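Local coordinates for predicted acetamidase/formamidase (Thermoanaerobacter tengcongensis, PDB 3TKK), which probably hydrolyses carbon-nitrogen bonds in linear amides such as formamide or acetamide, and carries a zinc and a calcium ion in neighbouring sites, at residues L180-L185 and G203-E208; G135-A140 and G156-T161; N272-Q277 and T284-L289. All coordinates share one frame; numbering follows the deposited sequence.

Contact 1: L180-L185 and G203-E208; sequences LALGDL and GKVLLE. With ZN (zinc ion), chain F; CA (calcium ion), chain G.
Gly203 begins the contact against the side chain of Leu185, where two beta-sheets face each other. Strand 203-208 belongs to the mixed sheet that includes strands 31-36 and 76-86. Strand 180-185 belongs to the other sheet, between strands 62-69 and 133-138. The segment axes are 8.5 Å apart at closest, and apolar side chains make most of the contact. Leu185 CD1 lies 3.5 Å from Gly203 CA, tighter than usual for two carbons. A side chain on Gly203 would run into this methyl. The same CD1 also reaches the backbone N of Lys204, whose own side chain turns away and forms a salt bridge with Glu33. Val205 comes next and meets two leucines. Its CG2 touches Leu185 CD2 at 3.6 Å. Its CB, CG1 and CG2 each lie 3.9 Å from Leu182 CD1. Leu207 then meets Leu182 tip to tip. Strand 180-185 has a metal-binding side as well. Asp184 takes no part in the leucine core, and its carboxylate bridges the metals: OD1 binds zinc at 2.1 Å and OD2 binds calcium at 2.3 Å. The apolar contact ends at Leu207 CD2, 3.6 Å from Leu182 CD1.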
# COMPACT_ATOMS: atom_id res chain seq x y z
N LEU A 180 -16.29 -22.75 -5.75
CA LEU A 180 -14.98 -22.14 -5.68
C LEU A 180 -14.22 -22.42 -6.93
O LEU A 180 -14.28 -23.57 -7.41
CB LEU A 180 -14.28 -22.70 -4.50
CG LEU A 180 -12.76 -22.38 -4.30
CD1 LEU A 180 -12.55 -20.86 -3.81
CD2 LEU A 180 -12.22 -23.25 -3.29
N ALA A 181 -13.50 -21.43 -7.48
CA ALA A 181 -12.57 -21.72 -8.62
C ALA A 181 -11.33 -20.78 -8.43
O ALA A 181 -11.41 -19.73 -7.74
CB ALA A 181 -13.13 -21.51 -9.96
N LEU A 182 -10.19 -21.30 -8.90
CA LEU A 182 -8.87 -20.57 -8.77
C LEU A 182 -7.98 -20.69 -10.00
O LEU A 182 -8.00 -21.67 -10.76
CB LEU A 182 -8.17 -20.77 -7.43
CG LEU A 182 -7.68 -22.29 -7.25
CD1 LEU A 182 -6.69 -22.48 -6.25
CD2 LEU A 182 -8.86 -23.01 -6.73
N GLY A 183 -7.16 -19.71 -10.23
CA GLY A 183 -6.15 -19.88 -11.24
C GLY A 183 -5.21 -18.67 -11.20
O GLY A 183 -5.12 -18.01 -10.22
N ASP A 184 -4.65 -18.35 -12.37
CA ASP A 184 -3.74 -17.20 -12.55
C ASP A 184 -2.70 -17.11 -11.55
O ASP A 184 -2.59 -16.01 -10.94
CB ASP A 184 -4.63 -15.91 -12.51
CG ASP A 184 -3.87 -14.61 -12.70
OD1 ASP A 184 -2.99 -14.57 -13.54
OD2 ASP A 184 -4.14 -13.54 -12.06
N LEU A 185 -1.92 -18.20 -11.34
CA LEU A 185 -0.82 -18.15 -10.46
C LEU A 185 0.30 -17.25 -10.98
O LEU A 185 0.45 -17.09 -12.23
CB LEU A 185 -0.19 -19.57 -10.09
CG LEU A 185 -1.10 -20.77 -9.72
CD1 LEU A 185 -0.29 -22.19 -9.42
CD2 LEU A 185 -1.97 -20.48 -8.58
N GLY A 203 0.66 -24.08 -12.50
CA GLY A 203 1.11 -24.71 -11.33
C GLY A 203 0.05 -25.53 -10.64
O GLY A 203 -1.01 -25.83 -11.24
N LYS A 204 0.23 -25.69 -9.35
CA LYS A 204 -0.61 -26.61 -8.57
C LYS A 204 -0.73 -26.04 -7.12
O LYS A 204 0.29 -25.55 -6.56
CB LYS A 204 0.08 -27.98 -8.62
CG LYS A 204 -0.60 -29.06 -7.84
CD LYS A 204 -0.13 -30.57 -8.24
CE LYS A 204 -1.00 -31.65 -7.35
NZ LYS A 204 -1.70 -33.04 -7.87
N VAL A 205 -1.96 -25.99 -6.57
CA VAL A 205 -2.23 -25.35 -5.26
C VAL A 205 -2.81 -26.48 -4.38
O VAL A 205 -3.87 -27.11 -4.77
CB VAL A 205 -3.31 -24.24 -5.37
CG1 VAL A 205 -3.78 -23.73 -3.93
CG2 VAL A 205 -2.80 -23.09 -6.24
N LEU A 206 -2.11 -26.81 -3.26
CA LEU A 206 -2.75 -27.58 -2.17
C LEU A 206 -3.57 -26.72 -1.25
O LEU A 206 -3.01 -25.83 -0.53
CB LEU A 206 -1.72 -28.43 -1.37
CG LEU A 206 -2.28 -29.33 -0.25
CD1 LEU A 206 -3.20 -30.43 -0.75
CD2 LEU A 206 -1.09 -30.13 0.59
N LEU A 207 -4.91 -26.89 -1.26
CA LEU A 207 -5.76 -26.08 -0.38
C LEU A 207 -6.75 -26.95 0.42
O LEU A 207 -7.00 -28.16 0.13
CB LEU A 207 -6.53 -25.04 -1.09
CG LEU A 207 -7.39 -25.52 -2.26
CD1 LEU A 207 -8.63 -26.13 -1.69
CD2 LEU A 207 -7.68 -24.34 -3.28
N GLU A 208 -7.34 -26.32 1.41
CA GLU A 208 -8.35 -27.03 2.20
C GLU A 208 -9.54 -26.10 2.28
O GLU A 208 -9.35 -24.88 2.25
CB GLU A 208 -7.81 -27.35 3.59
CG GLU A 208 -8.95 -27.74 4.48
CD GLU A 208 -8.54 -28.11 5.91
OE1 GLU A 208 -7.35 -28.48 6.08
OE2 GLU A 208 -9.41 -28.01 6.83
ZN ZN F . -1.70 -12.91 -13.85
CA CA G . -4.60 -11.35 -12.69
O HOH W 1 -2.38 -10.99 -13.79
O HOH W 2 -5.45 -12.16 -14.89
O HOH W 3 -5.03 -9.52 -14.28

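Contact 2: G135-A140 and G156-T161. With CA (calcium ion), chain G.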
# COMPACT_ATOMS: atom_id res chain seq x y z
N GLY A 135 -3.55 -15.30 -8.21
CA GLY A 135 -4.16 -14.04 -8.63
C GLY A 135 -5.70 -14.06 -8.70
O GLY A 135 -6.35 -13.06 -8.44
N VAL A 136 -6.28 -15.19 -9.16
CA VAL A 136 -7.73 -15.31 -9.39
C VAL A 136 -8.19 -16.40 -8.38
O VAL A 136 -7.73 -17.57 -8.40
CB VAL A 136 -7.97 -15.76 -10.78
CG1 VAL A 136 -9.41 -16.33 -10.98
CG2 VAL A 136 -7.83 -14.54 -11.80
N ILE A 137 -9.14 -16.06 -7.51
CA ILE A 137 -9.68 -17.08 -6.65
C ILE A 137 -10.98 -16.50 -6.10
O ILE A 137 -11.04 -15.30 -5.77
CB ILE A 137 -8.82 -17.49 -5.49
CG1 ILE A 137 -9.62 -18.48 -4.62
CG2 ILE A 137 -8.32 -16.23 -4.65
CD1 ILE A 137 -8.44 -19.27 -3.55
N GLY A 138 -12.05 -17.30 -6.16
CA GLY A 138 -13.38 -16.74 -5.85
C GLY A 138 -14.46 -17.79 -5.80
O GLY A 138 -14.24 -18.98 -6.11
N VAL A 139 -15.67 -17.35 -5.46
CA VAL A 139 -16.85 -18.17 -5.52
C VAL A 139 -17.84 -17.49 -6.47
O VAL A 139 -17.58 -16.42 -6.97
CB VAL A 139 -17.49 -18.20 -4.12
CG1 VAL A 139 -16.49 -18.74 -3.09
CG2 VAL A 139 -17.99 -16.66 -3.71
N ALA A 140 -18.97 -18.15 -6.73
CA ALA A 140 -19.94 -17.59 -7.64
C ALA A 140 -20.65 -16.41 -6.98
O ALA A 140 -20.98 -16.43 -5.82
CB ALA A 140 -21.01 -18.64 -8.08
N GLY A 156 -12.40 -13.44 -7.29
CA GLY A 156 -12.07 -13.35 -8.75
C GLY A 156 -10.65 -12.77 -8.91
O GLY A 156 -9.77 -13.14 -8.18
N ASN A 157 -10.45 -11.82 -9.81
CA ASN A 157 -9.05 -11.43 -10.20
C ASN A 157 -8.63 -10.27 -9.29
O ASN A 157 -8.53 -9.09 -9.70
CB ASN A 157 -9.08 -10.91 -11.63
CG ASN A 157 -7.68 -10.70 -12.21
OD1 ASN A 157 -6.69 -11.20 -11.74
ND2 ASN A 157 -7.63 -9.92 -13.29
N MET A 158 -8.34 -10.62 -8.09
CA MET A 158 -7.96 -9.67 -7.07
C MET A 158 -6.43 -9.37 -7.03
O MET A 158 -6.07 -8.43 -6.34
CB MET A 158 -8.37 -10.21 -5.70
CG MET A 158 -9.80 -10.54 -5.50
SD MET A 158 -10.21 -11.05 -3.81
CE MET A 158 -9.72 -12.76 -4.00
N ASP A 159 -5.57 -10.23 -7.64
CA ASP A 159 -4.10 -10.04 -7.77
C ASP A 159 -3.57 -9.46 -6.50
O ASP A 159 -2.87 -8.40 -6.45
CB ASP A 159 -3.67 -9.20 -8.97
CG ASP A 159 -3.87 -9.94 -10.34
OD1 ASP A 159 -3.95 -11.19 -10.45
OD2 ASP A 159 -4.21 -9.23 -11.30
N THR A 160 -3.81 -10.23 -5.44
CA THR A 160 -3.36 -9.88 -4.11
C THR A 160 -2.17 -10.70 -3.59
O THR A 160 -2.31 -11.93 -3.45
CB THR A 160 -4.61 -9.93 -3.14
OG1 THR A 160 -5.56 -8.87 -3.54
CG2 THR A 160 -4.12 -9.73 -1.71
N THR A 161 -1.01 -10.07 -3.25
CA THR A 161 0.21 -10.75 -3.05
C THR A 161 0.07 -11.53 -1.76
O THR A 161 0.73 -12.54 -1.60
CB THR A 161 1.41 -9.69 -2.78
OG1 THR A 161 0.87 -8.66 -1.90
CG2 THR A 161 1.84 -9.00 -4.27
CA CA G . -4.60 -11.35 -12.69
O HOH W 4 -5.35 -12.71 -5.73
O HOH W 3 -5.03 -9.52 -14.28
O HOH W 1 -2.38 -10.99 -13.79
O HOH W 2 -5.45 -12.16 -14.89
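Val136 and Gly156 meet where strand 136-138 pairs antiparallel with the start of 156-161, beside the calcium site. Ile137 and Gly156 form a hydrogen-bonded pair. Gly156 N donates to Ile137 O at 2.8 Å, and Ile137 N donates back to Gly156 O. That oxygen also accepts from Met158 N, the two donors arriving from opposite faces of its carbonyl plane. The bond from Met158 closes an inverse gamma turn centred on Asn157. The turn leads the chain from the strand into the calcium-binding loop.

The side chain of Asn157 runs from the strand to the metal. Its CB packs on Val136 CG2 at 3.8 Å. CG stands anti to the backbone N (chi1 -170°) and lies against the same methyl. At the tip, OD1 binds calcium at 2.3 Å, with Val136 CG2 beside it. ND2 donates to water 3, itself a calcium ligand, and to Gly149 O. Both ends of the amide are therefore held, which fixes its rotation.

Asp159 adds both carboxylate oxygens to the calcium, and Asp184 is the third protein ligand. Gly135 lies close to the Asp159 carboxylate, where a larger residue would clash with OD1. The Gly135 carbonyl holds the loop by its backbone: Asp159 N donates to Gly135 O at 3.0 Å.

Contact 3: N272-Q277 and T284-L289; sequences NAQISQ and TARFSL
Thr284 O is gripped by two backbone donors, Ser276 N at 2.8 Å and Gln277 N at 3.1 Å. This is a classic beta bulge in the antiparallel hairpin of strands 272-277 and 283-290. Beyond it the pairing is regular.

Arg286 crosses Gln274 on one face of the sheet. Its CG sits between the backbone N and the carbonyl carbon (chi1 65°), and the extended chain to NE carries the guanidinium to Gln274 and Ser276. Gln274 CB lies over one face of the guanidinium, and the Gln274 amide is nearly square to it (89°). Arg286 NE donates to Gln274 OE1 at 3.0 Å, and NH2 adds a weak bond to the same oxygen. NH1 donates to Ser276 OG at the guanidinium edge, a hydroxyl also hydrogen-bonded to Thr160 OG1. Asp191 pairs with NH2 in a salt bridge. A leucine in place of Arg286 would probably leave Asp191 without its charge mate and Gln274 OE1 without its NE bond and weak NH2 bond.

On the other face, Ala273 and Ile275 pack against the second subunit. At the bulge end, Gln277 NE2 donates to Leu282 O and, at 3.1 Å, to Thr284 OG1, which also bonds Ser233 OG.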
# COMPACT_ATOMS: atom_id res chain seq x y z
N ASN A 272 -3.25 -0.45 7.95
CA ASN A 272 -2.47 -0.03 6.77
C ASN A 272 -3.33 -0.21 5.56
O ASN A 272 -3.70 -1.38 5.20
CB ASN A 272 -1.16 -0.90 6.64
CG ASN A 272 -0.18 -0.62 7.73
OD1 ASN A 272 0.25 0.50 7.88
ND2 ASN A 272 0.24 -1.65 8.48
N ALA A 273 -3.72 0.89 4.94
CA ALA A 273 -4.41 0.76 3.67
C ALA A 273 -3.35 0.37 2.63
O ALA A 273 -2.31 0.99 2.63
CB ALA A 273 -5.01 2.08 3.35
N GLN A 274 -3.62 -0.56 1.70
CA GLN A 274 -2.53 -1.13 0.87
C GLN A 274 -3.19 -1.35 -0.49
O GLN A 274 -4.44 -1.27 -0.62
CB GLN A 274 -2.05 -2.44 1.48
CG GLN A 274 -1.44 -2.23 2.88
CD GLN A 274 -0.72 -3.47 3.39
OE1 GLN A 274 -1.20 -4.57 3.09
NE2 GLN A 274 0.41 -3.32 4.19
N ILE A 275 -2.36 -1.50 -1.51
CA ILE A 275 -2.81 -1.66 -2.84
C ILE A 275 -2.50 -3.08 -3.34
O ILE A 275 -1.35 -3.65 -3.14
CB ILE A 275 -2.08 -0.62 -3.76
CG1 ILE A 275 -2.60 0.82 -3.51
CG2 ILE A 275 -2.37 -0.88 -5.27
CD1 ILE A 275 -1.61 1.88 -4.09
N SER A 276 -3.52 -3.66 -3.99
CA SER A 276 -3.32 -4.98 -4.67
C SER A 276 -3.02 -4.82 -6.08
O SER A 276 -1.97 -5.25 -6.44
CB SER A 276 -4.42 -5.99 -4.41
OG SER A 276 -4.50 -6.40 -2.98
N GLN A 277 -3.95 -4.12 -6.89
CA GLN A 277 -3.62 -3.96 -8.27
C GLN A 277 -4.35 -2.78 -8.76
O GLN A 277 -5.51 -2.49 -8.29
CB GLN A 277 -3.99 -5.20 -9.19
CG GLN A 277 -5.40 -5.74 -9.11
CD GLN A 277 -6.36 -4.88 -9.91
OE1 GLN A 277 -5.90 -4.25 -10.91
NE2 GLN A 277 -7.68 -5.08 -9.69
N THR A 284 -8.04 -3.10 -6.95
CA THR A 284 -8.28 -3.82 -5.78
C THR A 284 -7.30 -3.21 -4.72
O THR A 284 -6.08 -3.01 -4.93
CB THR A 284 -7.97 -5.27 -5.99
OG1 THR A 284 -8.85 -5.83 -6.97
CG2 THR A 284 -8.15 -6.03 -4.69
N ALA A 285 -7.85 -2.98 -3.52
CA ALA A 285 -7.11 -2.50 -2.41
C ALA A 285 -7.42 -3.31 -1.23
O ALA A 285 -8.32 -4.16 -1.25
CB ALA A 285 -7.57 -0.98 -2.07
N ARG A 286 -6.69 -3.02 -0.17
CA ARG A 286 -6.94 -3.72 1.01
C ARG A 286 -6.75 -2.93 2.26
O ARG A 286 -6.10 -1.88 2.22
CB ARG A 286 -6.14 -4.99 1.03
CG ARG A 286 -4.69 -4.88 1.05
CD ARG A 286 -4.03 -6.21 0.63
NE ARG A 286 -2.59 -6.01 0.89
CZ ARG A 286 -1.64 -5.85 -0.04
NH1 ARG A 286 -1.89 -6.14 -1.31
NH2 ARG A 286 -0.35 -5.66 0.34
N PHE A 287 -7.33 -3.38 3.37
CA PHE A 287 -6.94 -2.78 4.68
C PHE A 287 -6.48 -3.80 5.71
O PHE A 287 -7.19 -4.73 6.06
CB PHE A 287 -8.12 -1.96 5.22
CG PHE A 287 -7.75 -1.16 6.46
CD1 PHE A 287 -6.96 -0.03 6.34
CD2 PHE A 287 -8.29 -1.49 7.71
CE1 PHE A 287 -6.56 0.71 7.43
CE2 PHE A 287 -7.89 -0.70 8.83
CZ PHE A 287 -7.09 0.41 8.69
N SER A 288 -5.27 -3.63 6.24
CA SER A 288 -4.64 -4.72 6.94
C SER A 288 -4.41 -4.29 8.37
O SER A 288 -3.84 -3.21 8.60
CB SER A 288 -3.28 -4.84 6.28
OG SER A 288 -2.49 -5.83 6.80
N LEU A 289 -4.69 -5.19 9.35
CA LEU A 289 -4.35 -5.03 10.78
C LEU A 289 -3.50 -6.22 11.26
O LEU A 289 -3.62 -7.31 10.76
CB LEU A 289 -5.62 -4.96 11.63
CG LEU A 289 -6.34 -3.63 11.47
CD1 LEU A 289 -7.88 -3.76 11.72
CD2 LEU A 289 -5.66 -2.59 12.46
O HOH W 5 -0.48 -4.45 8.17
O HOH W 6 -0.93 -6.72 4.92

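How the contacts relate
Contacts 1 and 2 share the calcium and three of its waters, and their centres are 10 Å apart. Strands 180-186 and 133-138 are neighbours in one sheet, joined where Gly183 N probably donates to Val136 O at 2.9 Å. Asp184 of contact 1 and Asp159 of contact 2 bring carboxylate oxygens together on the calcium, and water 1 bridges the calcium and the zinc. His186 and Glu200 add further zinc ligands. Contact 3 lies about 14 Å from contact 2 between centres. It meets the calcium loop through a probable hydrogen bond between Thr160 OG1 and Ser276 OG, 2.7 Å apart. Contacts 1 and 3 do not touch; their nearest atoms are about 8 Å apart.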